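Local coordinates for protein glutamyl endopeptidase (Staphylococcus epidermidis, PDB 6PYM) that probably cleaves peptide bonds on the carbonyl side of glutamate, and also of aspartate, as a secreted chymotrypsin-like serine protease, at residues A[11-15]-A[67-71]; A[18-22]-A[172-178]; A[60-66]-A[79-85]; A[94-98]-A[205-210]. The protein carries 1 engineered substitution. All coordinates share one frame; numbering follows the deposited sequence.

Interaction 1: A[11-15]-A[67-71]; sequences IFNTT and PSAKN
Thr14 and Ser68 make the direct polar link between loop 11-15 and loop 67-71: Thr14 OG1 donates to Ser68 O over 2.7 Å. The hydroxyl reaches that oxygen from above the carbonyl plane, 37° out of it, with a C=O...donor angle of 134°. A chi1 of 60° sets OG1 between the backbone N and carbonyl carbon of Thr14 and leaves Thr14 CG2 anti to the carbonyl carbon, 3.7 Å from Ala69 O. Beside this bond Lys70 runs extended as far as chi4, laying its aliphatic chain along the 11-15 backbone until CE stands 3.3 Å from Phe12 O. A water donates to both Ile11 O and Lys70 O, each at 2.8 Å, and so bridges the two backbones. At the other flank Thr15 CG2 packs on Ser68 CB at 3.8 Å. The second shell fixes Ser68: its OG is hydrogen-bonded to Asp20 O and Asn77 ND2, and its backbone pairs with Val22, while Ala69 O accepts from Tyr134 OH. The contact thus joins two irregular connections, one leaving strand 8-11, whose Ile11 pairs with Met143 of strand 143-154, the other leaving strand 64-67 of the six-stranded barrel.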
loop_
_atom_site.group_PDB
_atom_site.type_symbol
_atom_site.label_atom_id
_atom_site.label_comp_id
_atom_site.label_asym_id
_atom_site.label_seq_id
_atom_site.Cartn_x
_atom_site.Cartn_y
_atom_site.Cartn_z
ATOM N N ILE A 11 -12.576 6.790 -4.618
ATOM C CA ILE A 11 -11.744 7.873 -5.122
ATOM C C ILE A 11 -11.848 7.877 -6.636
ATOM O O ILE A 11 -11.643 6.849 -7.293
ATOM C CB ILE A 11 -10.277 7.704 -4.690
ATOM C CG1 ILE A 11 -10.150 7.592 -3.167
ATOM C CG2 ILE A 11 -9.408 8.834 -5.268
ATOM C CD1 ILE A 11 -10.763 8.725 -2.411
ATOM N N PHE A 12 -12.156 9.045 -7.190
ATOM C CA PHE A 12 -12.324 9.226 -8.625
ATOM C C PHE A 12 -11.141 9.928 -9.260
ATOM O O PHE A 12 -10.728 9.572 -10.369
ATOM C CB PHE A 12 -13.632 9.976 -8.893
ATOM C CG PHE A 12 -14.808 9.299 -8.267
ATOM C CD1 PHE A 12 -15.371 8.198 -8.871
ATOM C CD2 PHE A 12 -15.294 9.710 -7.035
ATOM C CE1 PHE A 12 -16.434 7.550 -8.280
ATOM C CE2 PHE A 12 -16.354 9.067 -6.447
ATOM C CZ PHE A 12 -16.921 7.994 -7.071
ATOM N N ASN A 13 -10.572 10.904 -8.564
ATOM C CA ASN A 13 -9.400 11.628 -9.056
ATOM C C ASN A 13 -8.133 10.913 -8.584
ATOM O O ASN A 13 -7.344 11.419 -7.787
ATOM C CB ASN A 13 -9.440 13.077 -8.591
ATOM C CG ASN A 13 -10.623 13.831 -9.161
ATOM O OD1 ASN A 13 -11.486 14.310 -8.422
ATOM N ND2 ASN A 13 -10.692 13.911 -10.475
ATOM N N THR A 14 -7.952 9.702 -9.112
ATOM C CA THR A 14 -6.932 8.786 -8.602
ATOM C C THR A 14 -5.510 9.211 -8.931
ATOM O O THR A 14 -4.575 8.663 -8.329
ATOM C CB THR A 14 -7.160 7.369 -9.128
ATOM O OG1 THR A 14 -7.099 7.374 -10.563
ATOM C CG2 THR A 14 -8.496 6.821 -8.663
ATOM N N THR A 15 -5.314 10.150 -9.862
ATOM C CA THR A 15 -3.980 10.648 -10.180
ATOM C C THR A 15 -3.649 11.945 -9.464
ATOM O O THR A 15 -2.560 12.487 -9.673
ATOM C CB THR A 15 -3.793 10.868 -11.695
ATOM O OG1 THR A 15 -4.612 11.964 -12.141
ATOM C CG2 THR A 15 -4.125 9.623 -12.495
ATOM N N PRO A 67 -0.278 1.950 -10.821
ATOM C CA PRO A 67 -0.440 3.096 -9.919
ATOM C C PRO A 67 -1.595 3.956 -10.397
ATOM O O PRO A 67 -1.787 4.157 -11.599
ATOM C CB PRO A 67 0.898 3.836 -10.044
ATOM C CG PRO A 67 1.380 3.493 -11.423
ATOM C CD PRO A 67 0.909 2.085 -11.689
ATOM N N SER A 68 -2.386 4.445 -9.448
ATOM C CA SER A 68 -3.497 5.343 -9.743
ATOM C C SER A 68 -4.619 4.664 -10.508
ATOM O O SER A 68 -5.412 5.353 -11.161
ATOM C CB SER A 68 -3.074 6.622 -10.494
ATOM O OG SER A 68 -1.725 6.997 -10.263
ATOM N N ALA A 69 -4.714 3.335 -10.467
ATOM C CA ALA A 69 -5.781 2.654 -11.188
ATOM C C ALA A 69 -7.132 3.189 -10.743
ATOM O O ALA A 69 -7.365 3.423 -9.551
ATOM C CB ALA A 69 -5.718 1.156 -10.915
ATOM N N LYS A 70 -8.017 3.408 -11.716
ATOM C CA LYS A 70 -9.334 3.976 -11.454
ATOM C C LYS A 70 -10.463 2.973 -11.611
ATOM O O LYS A 70 -11.431 3.020 -10.842
ATOM C CB LYS A 70 -9.591 5.195 -12.347
ATOM C CG LYS A 70 -10.922 5.873 -12.043
ATOM C CD LYS A 70 -11.106 7.141 -12.832
ATOM C CE LYS A 70 -12.445 7.776 -12.513
ATOM N NZ LYS A 70 -13.586 6.866 -12.812
ATOM N N ASN A 71 -10.361 2.081 -12.594
ATOM C CA ASN A 71 -11.227 0.912 -12.721
ATOM C C ASN A 71 -10.552 -0.058 -13.686
ATOM O O ASN A 71 -9.469 0.216 -14.205
ATOM C CB ASN A 71 -12.661 1.280 -13.133
ATOM C CG ASN A 71 -12.730 1.985 -14.478
ATOM O OD1 ASN A 71 -12.371 1.420 -15.506
ATOM N ND2 ASN A 71 -13.211 3.218 -14.471
HETATM O O HOH W 1 -11.865 4.221 -8.366
#

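Interaction 2: A[18-22]-A[172-178]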
loop_
_atom_site.group_PDB
_atom_site.type_symbol
_atom_site.label_atom_id
_atom_site.label_comp_id
_atom_site.label_asym_id
_atom_site.label_seq_id
_atom_site.Cartn_x
_atom_site.Cartn_y
_atom_site.Cartn_z
ATOM N N HIS A 18 -2.459 12.943 -2.937
ATOM C CA HIS A 18 -1.738 11.798 -2.396
ATOM C C HIS A 18 -2.225 10.462 -2.948
ATOM O O HIS A 18 -1.618 9.426 -2.645
ATOM C CB HIS A 18 -1.755 11.812 -0.861
ATOM C CG HIS A 18 -3.056 11.389 -0.243
ATOM N ND1 HIS A 18 -4.179 12.192 -0.211
ATOM C CD2 HIS A 18 -3.390 10.253 0.411
ATOM C CE1 HIS A 18 -5.151 11.561 0.422
ATOM N NE2 HIS A 18 -4.695 10.385 0.819
ATOM N N TYR A 19 -3.283 10.456 -3.757
ATOM C CA TYR A 19 -3.838 9.210 -4.264
ATOM C C TYR A 19 -3.028 8.613 -5.400
ATOM O O TYR A 19 -3.130 7.403 -5.639
ATOM C CB TYR A 19 -5.277 9.432 -4.727
ATOM C CG TYR A 19 -6.161 9.898 -3.601
ATOM C CD1 TYR A 19 -6.508 9.032 -2.572
ATOM C CD2 TYR A 19 -6.622 11.204 -3.545
ATOM C CE1 TYR A 19 -7.305 9.444 -1.528
ATOM C CE2 TYR A 19 -7.421 11.634 -2.499
ATOM C CZ TYR A 19 -7.754 10.750 -1.488
ATOM O OH TYR A 19 -8.548 11.192 -0.445
ATOM N N ASP A 20 -2.209 9.417 -6.088
ATOM C CA ASP A 20 -1.544 8.912 -7.284
ATOM C C ASP A 20 -0.650 7.715 -6.982
ATOM O O ASP A 20 -0.537 6.800 -7.803
ATOM C CB ASP A 20 -0.784 10.012 -8.040
ATOM C CG ASP A 20 0.313 10.689 -7.214
ATOM O OD1 ASP A 20 0.369 10.538 -5.972
ATOM O OD2 ASP A 20 1.127 11.425 -7.837
ATOM N N ALA A 21 -0.009 7.703 -5.813
ATOM C CA ALA A 21 0.917 6.635 -5.463
ATOM C C ALA A 21 0.210 5.349 -5.055
ATOM O O ALA A 21 0.850 4.291 -5.017
ATOM C CB ALA A 21 1.849 7.099 -4.342
ATOM N N VAL A 22 -1.073 5.424 -4.711
ATOM C CA VAL A 22 -1.835 4.231 -4.365
ATOM C C VAL A 22 -1.959 3.347 -5.602
ATOM O O VAL A 22 -2.320 3.829 -6.686
ATOM C CB VAL A 22 -3.208 4.630 -3.801
ATOM C CG1 VAL A 22 -4.020 3.396 -3.434
ATOM C CG2 VAL A 22 -3.046 5.553 -2.595
ATOM N N PRO A 172 -1.593 1.551 1.656
ATOM C CA PRO A 172 -1.000 2.512 2.584
ATOM C C PRO A 172 -2.000 2.970 3.636
ATOM O O PRO A 172 -3.191 3.167 3.362
ATOM C CB PRO A 172 -0.587 3.675 1.678
ATOM C CG PRO A 172 -1.482 3.558 0.492
ATOM C CD PRO A 172 -1.673 2.084 0.283
ATOM N N VAL A 173 -1.483 3.152 4.848
ATOM C CA VAL A 173 -2.184 3.779 5.959
ATOM C C VAL A 173 -1.666 5.208 6.024
ATOM O O VAL A 173 -0.463 5.419 6.205
ATOM C CB VAL A 173 -1.878 3.056 7.281
ATOM C CG1 VAL A 173 -2.739 3.621 8.405
ATOM C CG2 VAL A 173 -2.033 1.546 7.148
ATOM N N PHE A 174 -2.548 6.187 5.848
ATOM C CA PHE A 174 -2.159 7.591 5.800
ATOM C C PHE A 174 -2.599 8.307 7.071
ATOM O O PHE A 174 -3.728 8.125 7.543
ATOM C CB PHE A 174 -2.823 8.307 4.620
ATOM C CG PHE A 174 -2.295 7.914 3.267
ATOM C CD1 PHE A 174 -1.065 8.359 2.822
ATOM C CD2 PHE A 174 -3.061 7.134 2.412
ATOM C CE1 PHE A 174 -0.596 8.014 1.555
ATOM C CE2 PHE A 174 -2.601 6.786 1.146
ATOM C CZ PHE A 174 -1.368 7.232 0.717
ATOM N N ASN A 175 -1.716 9.160 7.601
ATOM C CA ASN A 175 -2.126 10.095 8.641
ATOM C C ASN A 175 -2.794 11.328 8.026
ATOM O O ASN A 175 -3.013 11.420 6.812
ATOM C CB ASN A 175 -0.957 10.449 9.565
ATOM C CG ASN A 175 0.165 11.200 8.861
ATOM O OD1 ASN A 175 -0.022 11.760 7.780
ATOM N ND2 ASN A 175 1.339 11.228 9.492
ATOM N N GLY A 176 -3.135 12.296 8.886
ATOM C CA GLY A 176 -3.809 13.503 8.441
ATOM C C GLY A 176 -2.966 14.385 7.548
ATOM O O GLY A 176 -3.519 15.202 6.802
ATOM N N LYS A 177 -1.646 14.253 7.615
ATOM C CA LYS A 177 -0.733 14.937 6.710
ATOM C C LYS A 177 -0.523 14.182 5.400
ATOM O O LYS A 177 0.327 14.580 4.597
ATOM C CB LYS A 177 0.613 15.177 7.397
ATOM C CG LYS A 177 0.557 16.121 8.595
ATOM C CD LYS A 177 1.915 16.206 9.278
ATOM C CE LYS A 177 1.871 17.118 10.491
ATOM N NZ LYS A 177 3.177 17.138 11.199
ATOM N N ASN A 178 -1.270 13.102 5.176
ATOM C CA ASN A 178 -1.151 12.293 3.965
ATOM C C ASN A 178 0.220 11.656 3.829
ATOM O O ASN A 178 0.713 11.451 2.719
ATOM C CB ASN A 178 -1.568 13.058 2.712
ATOM C CG ASN A 178 -3.040 13.382 2.712
ATOM O OD1 ASN A 178 -3.847 12.598 3.200
ATOM N ND2 ASN A 178 -3.401 14.531 2.155
#
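Two type I beta turns frame this contact. Tyr19 to Val22 is closed by Val22 N bonding to Tyr19 O at 3.0 Å, and Asn175 to Asn178 by Asn178 N bonding to Asn175 O at 2.9 Å; the second turn follows short strand 172-174. By their CA atoms, His18 lies nearest Asn178 at one end and Val22 nearest Pro172 at the other. The His18 imidazole is held between different kinds of surface. Its CD2 edge points at the middle of the Phe174 ring in a T-shaped stack, centroids 4.6 Å apart and planes at 83°. Over one imidazole face the Asn178 amide lies stacked, only 12° from parallel, with OD1 3.2 Å from His18 CE1; Asn178 CB adds a CH-pi contact to the same ring. Tyr19 CD1 lies over the opposite face, toward the rim of the imidazole. In the two-barrel chymotrypsin fold, these residues join the approach to strand 22-27 of one barrel to strand 172-174 of the other sheet, a few residues beyond the engineered Ala169 at the predicted catalytic serine position. With CG2 anti to its carbonyl carbon, Val22 sends that methyl to the Phe174 edge, 4.0 Å from CE2, and equally close to Pro172 CG. Val180 packs against both Pro172 and Phe174.

Interaction 3: A[60-66]-A[79-85]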
loop_
_atom_site.group_PDB
_atom_site.type_symbol
_atom_site.label_atom_id
_atom_site.label_comp_id
_atom_site.label_asym_id
_atom_site.label_seq_id
_atom_site.Cartn_x
_atom_site.Cartn_y
_atom_site.Cartn_z
ATOM N N PRO A 60 8.867 -12.455 -10.045
ATOM C CA PRO A 60 8.325 -11.088 -9.978
ATOM C C PRO A 60 7.642 -10.650 -11.253
ATOM O O PRO A 60 6.757 -9.785 -11.198
ATOM C CB PRO A 60 9.563 -10.226 -9.687
ATOM C CG PRO A 60 10.583 -11.177 -9.137
ATOM C CD PRO A 60 10.318 -12.493 -9.799
ATOM N N ARG A 61 8.010 -11.234 -12.399
ATOM C CA ARG A 61 7.416 -10.871 -13.676
ATOM C C ARG A 61 5.938 -11.227 -13.760
ATOM O O ARG A 61 5.252 -10.747 -14.667
ATOM C CB ARG A 61 8.165 -11.536 -14.842
ATOM C CG ARG A 61 9.649 -11.239 -14.970
ATOM C CD ARG A 61 9.964 -9.759 -14.808
ATOM N NE ARG A 61 9.561 -8.962 -15.949
ATOM C CZ ARG A 61 9.831 -7.671 -16.060
ATOM N NH1 ARG A 61 10.501 -7.057 -15.094
ATOM N NH2 ARG A 61 9.420 -6.999 -17.131
ATOM N N ASN A 62 5.440 -12.060 -12.849
ATOM C CA ASN A 62 4.022 -12.372 -12.758
ATOM C C ASN A 62 3.202 -11.252 -12.130
ATOM O O ASN A 62 1.972 -11.338 -12.131
ATOM C CB ASN A 62 3.820 -13.643 -11.924
ATOM C CG ASN A 62 4.329 -14.893 -12.620
ATOM O OD1 ASN A 62 4.341 -14.972 -13.847
ATOM N ND2 ASN A 62 4.733 -15.885 -11.834
ATOM N N ILE A 63 3.836 -10.215 -11.589
ATOM C CA ILE A 63 3.130 -9.179 -10.842
ATOM C C ILE A 63 2.981 -7.943 -11.717
ATOM O O ILE A 63 3.979 -7.392 -12.196
ATOM C CB ILE A 63 3.869 -8.830 -9.543
ATOM C CG1 ILE A 63 4.158 -10.095 -8.737
ATOM C CG2 ILE A 63 3.046 -7.848 -8.732
ATOM C CD1 ILE A 63 5.046 -9.845 -7.542
ATOM N N SER A 64 1.744 -7.486 -11.898
ATOM C CA SER A 64 1.450 -6.222 -12.561
ATOM C C SER A 64 1.060 -5.177 -11.521
ATOM O O SER A 64 0.211 -5.435 -10.661
ATOM C CB SER A 64 0.291 -6.388 -13.540
ATOM O OG SER A 64 0.644 -7.196 -14.649
ATOM N N VAL A 65 1.646 -3.990 -11.633
ATOM C CA VAL A 65 1.397 -2.881 -10.714
ATOM C C VAL A 65 0.822 -1.728 -11.516
ATOM O O VAL A 65 1.448 -1.263 -12.475
ATOM C CB VAL A 65 2.685 -2.441 -10.005
ATOM C CG1 VAL A 65 2.410 -1.256 -9.086
ATOM C CG2 VAL A 65 3.296 -3.603 -9.236
ATOM N N HIS A 66 -0.347 -1.245 -11.107
ATOM C CA HIS A 66 -1.050 -0.170 -11.804
ATOM C C HIS A 66 -1.209 0.999 -10.838
ATOM O O HIS A 66 -2.189 1.058 -10.079
ATOM C CB HIS A 66 -2.427 -0.650 -12.271
ATOM C CG HIS A 66 -2.402 -1.774 -13.269
ATOM N ND1 HIS A 66 -2.337 -3.112 -12.930
ATOM C CD2 HIS A 66 -2.507 -1.740 -14.619
ATOM C CE1 HIS A 66 -2.382 -3.848 -14.032
ATOM N NE2 HIS A 66 -2.484 -3.039 -15.067
ATOM N N LYS A 79 0.739 0.172 -16.540
ATOM C CA LYS A 79 1.235 -0.810 -15.594
ATOM C C LYS A 79 2.754 -0.881 -15.642
ATOM O O LYS A 79 3.402 -0.429 -16.595
ATOM C CB LYS A 79 0.622 -2.206 -15.798
ATOM C CG LYS A 79 1.237 -3.045 -16.897
ATOM C CD LYS A 79 0.621 -4.441 -16.898
ATOM C CE LYS A 79 1.421 -5.418 -17.754
ATOM N NZ LYS A 79 1.417 -5.055 -19.199
ATOM N N PHE A 80 3.308 -1.449 -14.574
ATOM C CA PHE A 80 4.725 -1.719 -14.417
ATOM C C PHE A 80 4.862 -3.146 -13.920
ATOM O O PHE A 80 4.062 -3.606 -13.096
ATOM C CB PHE A 80 5.329 -0.745 -13.408
ATOM C CG PHE A 80 5.246 0.684 -13.850
ATOM C CD1 PHE A 80 4.067 1.402 -13.708
ATOM C CD2 PHE A 80 6.332 1.297 -14.448
ATOM C CE1 PHE A 80 3.974 2.703 -14.148
ATOM C CE2 PHE A 80 6.248 2.597 -14.883
ATOM C CZ PHE A 80 5.069 3.306 -14.733
ATOM N N VAL A 81 5.851 -3.858 -14.438
ATOM C CA VAL A 81 6.006 -5.287 -14.181
ATOM C C VAL A 81 7.047 -5.513 -13.095
ATOM O O VAL A 81 8.123 -4.901 -13.104
ATOM C CB VAL A 81 6.366 -6.040 -15.477
ATOM C CG1 VAL A 81 6.508 -7.536 -15.212
ATOM C CG2 VAL A 81 5.312 -5.784 -16.552
ATOM N N GLY A 82 6.734 -6.408 -12.164
ATOM C CA GLY A 82 7.669 -6.741 -11.112
ATOM C C GLY A 82 9.019 -7.189 -11.634
ATOM O O GLY A 82 9.104 -7.916 -12.629
ATOM N N GLN A 83 10.076 -6.758 -10.966
ATOM C CA GLN A 83 11.447 -7.077 -11.339
ATOM C C GLN A 83 12.208 -7.777 -10.228
ATOM O O GLN A 83 12.950 -8.728 -10.498
ATOM C CB GLN A 83 12.194 -5.795 -11.758
ATOM C CG GLN A 83 13.577 -6.033 -12.366
ATOM C CD GLN A 83 14.682 -6.068 -11.331
ATOM O OE1 GLN A 83 14.601 -5.414 -10.292
ATOM N NE2 GLN A 83 15.730 -6.836 -11.611
ATOM N N GLU A 84 12.040 -7.346 -8.977
ATOM C CA GLU A 84 12.736 -7.964 -7.860
ATOM C C GLU A 84 11.909 -7.787 -6.595
ATOM O O GLU A 84 11.417 -6.689 -6.317
ATOM C CB GLU A 84 14.121 -7.331 -7.669
ATOM C CG GLU A 84 14.959 -7.990 -6.586
ATOM C CD GLU A 84 16.325 -7.347 -6.428
ATOM O OE1 GLU A 84 16.502 -6.195 -6.882
ATOM O OE2 GLU A 84 17.221 -7.999 -5.851
ATOM N N ILE A 85 11.785 -8.864 -5.822
ATOM C CA ILE A 85 11.089 -8.845 -4.541
ATOM C C ILE A 85 12.126 -8.748 -3.436
ATOM O O ILE A 85 13.056 -9.565 -3.375
ATOM C CB ILE A 85 10.230 -10.106 -4.368
ATOM C CG1 ILE A 85 9.096 -10.116 -5.395
ATOM C CG2 ILE A 85 9.717 -10.202 -2.935
ATOM C CD1 ILE A 85 8.458 -11.470 -5.561
#
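Strands 64-66 and 80-85 run antiparallel, with Val65 and Phe80 as a hydrogen-bonded pair (Val65 N to Phe80 O 2.9 Å, Phe80 N to Val65 O 2.8 Å) and Ser64 and Val81 as the adjoining non-hydrogen-bonded pair. They are neighbours in the six-stranded barrel of this chymotrypsin-like fold, and Gly82 N extends the ladder to Ile63 O at 2.9 Å, with a nearly straight N-H...O angle of 169°. Beyond that bond the 3-10 turn 60-62 folds over Gly82, whose CA comes within 3.2 Å of Pro60 O, while Pro60 CB rests on the Gln83 backbone. Val65 and Phe80 share one sheet face, where both touch Ile108 of helix 108-111. On the face bearing Ser64 and Val81, Arg61 bends at chi2 and chi3 and brings its guanidinium back over the strand. Val81 CG1 lies beneath one guanidinium face, 3.4 Å from Arg61 CZ and toward the rim; Arg61 NH1 is hydrogen-bonded to Ser100 OG outside the pair. At the other end His66 and Lys79 lie side by side, pointing the same way, and Tyr75 stacks on the imidazole. Lys79 CB makes a CH-pi contact over the His66 ring, 3.6 Å from its centroid and 27° off the normal.

Interaction 4: A[94-98]-A[205-210]; sequences LAILR and FLRNNI
The Phe205 ring receives Ile96 CD1 and Leu94 CD2 obliquely, and Tyr88 meets it in an edge-to-face stack; the Arg98 guanidinium has Asn209 O and a water at its edge, near its plane. These groups span the seam where the C-terminal helix of the chymotrypsin-like fold covers barrel strand 95-99. The axes of 95-98 and 205-209 run nearly parallel, 21° apart and 10.6 Å at closest approach. Ile96 fills the middle. Its CG1 is anti to its carbonyl carbon and chi2 is extended, which carries Ile96 CD1 to 3.5 Å from Phe205 CZ. Asn209 CB at 3.6 Å and Ile210 CD1 at 3.7 Å also border Ile96 CD1. Leu206 CD2 touches the same methyl more loosely. Leu94, directly after the predicted catalytic Asp93, adds CD2 against Phe205 CE2 at 4.3 Å. The polar end of Arg98 is held chiefly by salt bridges of NE with Glu45 and NH1 with Glu84. Its NH2 lies near Asn209 O, but the angle is too poor for a hydrogen bond; NH2 instead donates to the water, which in turn donates to Asn209 OD1. The other end of that amide is tied back to the helix: Asn209 ND2 donates to Phe205 O over 2.9 Å with an N-H...O angle of 173°, the acceptor only 4° out of the amide plane.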
loop_
_atom_site.group_PDB
_atom_site.type_symbol
_atom_site.label_atom_id
_atom_site.label_comp_id
_atom_site.label_asym_id
_atom_site.label_seq_id
_atom_site.Cartn_x
_atom_site.Cartn_y
_atom_site.Cartn_z
ATOM N N LEU A 94 5.736 -7.265 5.195
ATOM C CA LEU A 94 6.171 -6.113 4.408
ATOM C C LEU A 94 7.192 -6.550 3.372
ATOM O O LEU A 94 8.148 -7.263 3.697
ATOM C CB LEU A 94 6.818 -5.065 5.311
ATOM C CG LEU A 94 7.370 -3.822 4.605
ATOM C CD1 LEU A 94 6.254 -3.018 3.925
ATOM C CD2 LEU A 94 8.153 -2.967 5.595
ATOM N N ALA A 95 7.021 -6.087 2.141
ATOM C CA ALA A 95 8.007 -6.305 1.098
ATOM C C ALA A 95 8.092 -5.077 0.210
ATOM O O ALA A 95 7.099 -4.371 -0.007
ATOM C CB ALA A 95 7.653 -7.518 0.231
ATOM N N ILE A 96 9.294 -4.822 -0.297
ATOM C CA ILE A 96 9.488 -3.902 -1.409
ATOM C C ILE A 96 9.361 -4.711 -2.684
ATOM O O ILE A 96 9.931 -5.806 -2.792
ATOM C CB ILE A 96 10.877 -3.243 -1.344
ATOM C CG1 ILE A 96 11.050 -2.437 -0.053
ATOM C CG2 ILE A 96 11.117 -2.386 -2.589
ATOM C CD1 ILE A 96 12.493 -2.007 0.215
ATOM N N LEU A 97 8.618 -4.193 -3.649
ATOM C CA LEU A 97 8.633 -4.739 -5.000
ATOM C C LEU A 97 9.263 -3.687 -5.897
ATOM O O LEU A 97 8.723 -2.586 -6.051
ATOM C CB LEU A 97 7.237 -5.104 -5.499
ATOM C CG LEU A 97 7.204 -5.652 -6.933
ATOM C CD1 LEU A 97 7.928 -6.990 -7.050
ATOM C CD2 LEU A 97 5.781 -5.779 -7.418
ATOM N N ARG A 98 10.426 -4.012 -6.450
ATOM C CA ARG A 98 11.031 -3.181 -7.475
ATOM C C ARG A 98 10.414 -3.567 -8.807
ATOM O O ARG A 98 10.277 -4.759 -9.104
ATOM C CB ARG A 98 12.538 -3.422 -7.495
ATOM C CG ARG A 98 13.325 -2.549 -8.447
ATOM C CD ARG A 98 14.801 -2.573 -8.071
ATOM N NE ARG A 98 15.032 -1.846 -6.826
ATOM C CZ ARG A 98 15.864 -2.237 -5.867
ATOM N NH1 ARG A 98 16.554 -3.362 -5.992
ATOM N NH2 ARG A 98 15.999 -1.498 -4.774
ATOM N N PHE A 205 15.424 -0.125 6.876
ATOM C CA PHE A 205 15.256 -1.013 5.730
ATOM C C PHE A 205 14.894 -0.231 4.472
ATOM O O PHE A 205 15.423 -0.503 3.390
ATOM C CB PHE A 205 14.185 -2.053 6.083
ATOM C CG PHE A 205 13.637 -2.839 4.911
ATOM C CD1 PHE A 205 14.397 -3.812 4.282
ATOM C CD2 PHE A 205 12.326 -2.650 4.491
ATOM C CE1 PHE A 205 13.875 -4.550 3.234
ATOM C CE2 PHE A 205 11.804 -3.387 3.451
ATOM C CZ PHE A 205 12.580 -4.333 2.819
ATOM N N LEU A 206 14.009 0.757 4.598
ATOM C CA LEU A 206 13.639 1.563 3.435
ATOM C C LEU A 206 14.834 2.346 2.904
ATOM O O LEU A 206 15.107 2.338 1.699
ATOM C CB LEU A 206 12.492 2.504 3.787
ATOM C CG LEU A 206 11.173 1.838 4.170
ATOM C CD1 LEU A 206 10.150 2.916 4.508
ATOM C CD2 LEU A 206 10.665 0.907 3.062
ATOM N N ARG A 207 15.553 3.043 3.792
ATOM C CA ARG A 207 16.692 3.851 3.351
ATOM C C ARG A 207 17.755 3.002 2.673
ATOM O O ARG A 207 18.403 3.454 1.720
ATOM C CB ARG A 207 17.315 4.592 4.532
ATOM C CG ARG A 207 16.508 5.762 5.016
ATOM C CD ARG A 207 17.260 6.563 6.061
ATOM N NE ARG A 207 16.471 7.728 6.440
ATOM C CZ ARG A 207 15.792 7.855 7.576
ATOM N NH1 ARG A 207 15.832 6.898 8.482
ATOM N NH2 ARG A 207 15.090 8.954 7.807
ATOM N N ASN A 208 17.962 1.779 3.156
ATOM C CA ASN A 208 19.030 0.937 2.637
ATOM C C ASN A 208 18.683 0.250 1.331
ATOM O O ASN A 208 19.569 -0.348 0.710
ATOM C CB ASN A 208 19.469 -0.054 3.705
ATOM C CG ASN A 208 20.202 0.635 4.829
ATOM O OD1 ASN A 208 20.999 1.537 4.583
ATOM N ND2 ASN A 208 19.909 0.253 6.057
ATOM N N ASN A 209 17.433 0.334 0.886
ATOM C CA ASN A 209 17.019 -0.257 -0.375
ATOM C C ASN A 209 16.426 0.735 -1.352
ATOM O O ASN A 209 16.347 0.425 -2.546
ATOM C CB ASN A 209 15.991 -1.367 -0.133
ATOM C CG ASN A 209 16.608 -2.576 0.483
ATOM O OD1 ASN A 209 17.160 -3.416 -0.227
ATOM N ND2 ASN A 209 16.555 -2.672 1.801
ATOM N N ILE A 210 16.028 1.915 -0.890
ATOM C CA ILE A 210 15.301 2.889 -1.695
ATOM C C ILE A 210 15.964 4.228 -1.409
ATOM O O ILE A 210 15.543 4.951 -0.495
ATOM C CB ILE A 210 13.812 2.907 -1.318
ATOM C CG1 ILE A 210 13.226 1.493 -1.336
ATOM C CG2 ILE A 210 13.034 3.815 -2.258
ATOM C CD1 ILE A 210 11.795 1.414 -0.853
HETATM O O HOH W 2 17.873 -2.755 -2.916
#

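From the N terminus, the connection after strand 8-11 enters interaction 1 at 11-15 and then interaction 2 at 18-22. Interaction 1 closes a loop of about fifty residues at 67-71, whereas interaction 2 closes only at 172-178, so the two cross; Ser68 also bonds to Asp20 and Val22, joining them directly. Interaction 3, a short local pairing of 60-66 with 79-85, crosses interaction 1 and lies wholly within the span of interaction 2. Interaction 4 opens at 94-98, after interaction 3 has closed, and ends at 205-210, crossing interaction 2. Interactions 3 and 4 meet where strands 80-87 and 95-99 lie side by side in the barrel, Gln83 bonding to Arg98 through the backbone. Together they tie the first barrel to the second sheet and the C-terminal helix.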